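PDB 5CEC: Bd3459 from Bdellovibrio bacteriovorus, which probably acts as a serine-type D-Ala-D-Ala carboxypeptidase or endopeptidase of the S13 family on cell-wall peptides during predation, and is bound by the ankyrin-repeat immunity protein Bd3460. Local coordinates for residues S126-M131 and P209-R214. The protein carries 1 engineered substitution. Numbering follows the deposited sequence.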
loop_
_atom_site.group_PDB
_atom_site.type_symbol
_atom_site.label_atom_id
_atom_site.label_comp_id
_atom_site.label_asym_id
_atom_site.label_seq_id
_atom_site.Cartn_x
_atom_site.Cartn_y
_atom_site.Cartn_z
ATOM N N SER A 126 18.332 7.669 -19.486
ATOM C CA SER A 126 19.687 7.869 -18.948
ATOM C C SER A 126 20.689 6.863 -19.571
ATOM O O SER A 126 21.788 7.234 -19.999
ATOM C CB SER A 126 19.674 7.712 -17.427
ATOM O OG SER A 126 20.980 7.704 -16.910
ATOM N N GLU A 127 20.285 5.608 -19.649
ATOM C CA GLU A 127 21.140 4.577 -20.235
ATOM C C GLU A 127 21.378 4.782 -21.717
ATOM O O GLU A 127 22.505 4.593 -22.174
ATOM C CB GLU A 127 20.532 3.192 -20.003
ATOM C CG GLU A 127 20.744 2.715 -18.571
ATOM C CD GLU A 127 22.214 2.524 -18.289
ATOM O OE1 GLU A 127 22.751 1.511 -18.757
ATOM O OE2 GLU A 127 22.876 3.432 -17.719
ATOM N N LEU A 128 20.338 5.130 -22.475
ATOM C CA LEU A 128 20.527 5.438 -23.896
ATOM C C LEU A 128 21.555 6.552 -24.035
ATOM O O LEU A 128 22.502 6.433 -24.833
ATOM C CB LEU A 128 19.196 5.802 -24.572
ATOM C CG LEU A 128 18.202 4.634 -24.697
ATOM C CD1 LEU A 128 16.834 5.165 -25.093
ATOM C CD2 LEU A 128 18.641 3.574 -25.669
ATOM N N ASN A 129 21.382 7.617 -23.247
ATOM C CA ASN A 129 22.347 8.715 -23.283
ATOM C C ASN A 129 23.771 8.282 -22.909
ATOM O O ASN A 129 24.738 8.722 -23.531
ATOM C CB ASN A 129 21.910 9.875 -22.386
ATOM C CG ASN A 129 20.737 10.682 -22.930
ATOM O OD1 ASN A 129 20.356 11.653 -22.281
ATOM N ND2 ASN A 129 20.176 10.326 -24.075
ATOM N N ARG A 130 23.883 7.412 -21.901
ATOM C CA ARG A 130 25.194 6.868 -21.523
ATOM C C ARG A 130 25.864 6.155 -22.700
ATOM O O ARG A 130 27.085 6.222 -22.835
ATOM C CB ARG A 130 25.058 5.922 -20.328
ATOM C CG ARG A 130 26.393 5.490 -19.737
ATOM C CD ARG A 130 26.255 4.681 -18.467
ATOM N NE ARG A 130 25.559 3.412 -18.708
ATOM C CZ ARG A 130 26.116 2.267 -19.116
ATOM N NH1 ARG A 130 27.435 2.169 -19.366
ATOM N NH2 ARG A 130 25.340 1.196 -19.287
ATOM N N MET A 131 25.044 5.503 -23.541
ATOM C CA MET A 131 25.491 4.826 -24.755
ATOM C C MET A 131 25.653 5.738 -25.968
ATOM O O MET A 131 25.908 5.249 -27.062
ATOM C CB MET A 131 24.491 3.731 -25.140
ATOM C CG MET A 131 24.268 2.705 -24.084
ATOM S SD MET A 131 23.739 1.241 -24.937
ATOM C CE MET A 131 25.356 0.623 -25.405
ATOM N N PRO A 209 19.270 14.052 -18.837
ATOM C CA PRO A 209 18.737 13.093 -19.780
ATOM C C PRO A 209 17.862 13.723 -20.860
ATOM O O PRO A 209 17.001 14.549 -20.553
ATOM C CB PRO A 209 17.872 12.208 -18.880
ATOM C CG PRO A 209 17.384 13.157 -17.839
ATOM C CD PRO A 209 18.597 13.974 -17.536
ATOM N N LYS A 210 18.065 13.320 -22.114
ATOM C CA LYS A 210 17.253 13.840 -23.214
ATOM C C LYS A 210 17.313 12.887 -24.397
ATOM O O LYS A 210 18.390 12.422 -24.761
ATOM C CB LYS A 210 17.715 15.251 -23.639
ATOM C CG LYS A 210 16.816 15.929 -24.666
ATOM C CD LYS A 210 17.195 17.397 -24.888
ATOM C CE LYS A 210 16.255 18.060 -25.877
ATOM N NZ LYS A 210 16.597 19.493 -26.098
ATOM N N ILE A 211 16.160 12.636 -25.010
ATOM C CA ILE A 211 16.065 11.797 -26.203
ATOM C C ILE A 211 15.172 12.526 -27.225
ATOM O O ILE A 211 14.252 13.230 -26.839
ATOM C CB ILE A 211 15.512 10.395 -25.795
ATOM C CG1 ILE A 211 15.739 9.339 -26.855
ATOM C CG2 ILE A 211 14.047 10.415 -25.445
ATOM C CD1 ILE A 211 17.164 8.838 -26.889
ATOM N N ASP A 212 15.439 12.339 -28.516
ATOM C CA ASP A 212 14.557 12.798 -29.578
ATOM C C ASP A 212 14.111 11.573 -30.340
ATOM O O ASP A 212 14.941 10.773 -30.719
ATOM C CB ASP A 212 15.294 13.777 -30.505
ATOM C CG ASP A 212 14.891 15.208 -30.269
ATOM O OD1 ASP A 212 13.866 15.629 -30.858
ATOM O OD2 ASP A 212 15.599 15.905 -29.503
ATOM N N VAL A 213 12.810 11.411 -30.549
ATOM C CA VAL A 213 12.251 10.272 -31.281
ATOM C C VAL A 213 11.385 10.780 -32.440
ATOM O O VAL A 213 10.454 11.555 -32.214
ATOM C CB VAL A 213 11.386 9.376 -30.381
ATOM C CG1 VAL A 213 10.920 8.167 -31.165
ATOM C CG2 VAL A 213 12.136 8.967 -29.128
ATOM N N ARG A 214 11.666 10.335 -33.672
ATOM C CA ARG A 214 10.931 10.866 -34.824
ATOM C C ARG A 214 9.634 10.113 -35.072
ATOM O O ARG A 214 8.572 10.750 -35.147
ATOM C CB ARG A 214 11.771 10.895 -36.101
ATOM C CG ARG A 214 11.037 11.631 -37.233
ATOM C CD ARG A 214 11.940 12.167 -38.326
ATOM N NE ARG A 214 12.932 13.121 -37.845
ATOM C CZ ARG A 214 14.017 13.499 -38.522
ATOM N NH1 ARG A 214 14.293 12.994 -39.728
ATOM N NH2 ARG A 214 14.851 14.385 -37.979
#
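The carboxamide of Asn129 meets the backbone of Lys210 with both of its polar atoms, so that amide and peptide backbone form a two-bond ring. Asn129 OD1 accepts a hydrogen bond from Lys210 N at 2.8 Å, on a lone pair in the carbonyl plane and with an N-H...O angle of 164°. Asn129 ND2 in turn donates to Lys210 O, also at 2.8 Å; the oxygen lies close to the asparagine amide plane, whereas the donor stands 40° above the carbonyl plane of Lys210. ND2 also donates to Ile133 O, just beyond the helix, so three hydrogen bonds fix the rotation of the amide. Asparagine suits this place because one short side chain offers both an acceptor and a donor. Beside the amide, Pro209 CA approaches Asn129 OD1 at 3.3 Å. On the other flat group, the guanidinium of Arg130, Glu127 occupies the edge: NE and NH2 each hold one carboxylate oxygen in a side-on salt bridge along the helix, and Glu127 OE1 is also bound by Leu435 N.

Leu128 and Ile211 add an apolar contact, their CD1 methyls 4.1 Å apart. Ile211 also touches Ile136 of strand 135-141; both residues are buried, which suits branched aliphatic side chains.

The CB of Lys210 points away from the helix, and an exposed lysine suits this place. Helix 118-130 joins parallel neighbours 104-109 and 135-141 in a beta-alpha-beta crossover; Asn129, on its last turn, binds the backbone leading into strand 212-218, which pairs in parallel with 135-141 at the edge of the mixed sheet.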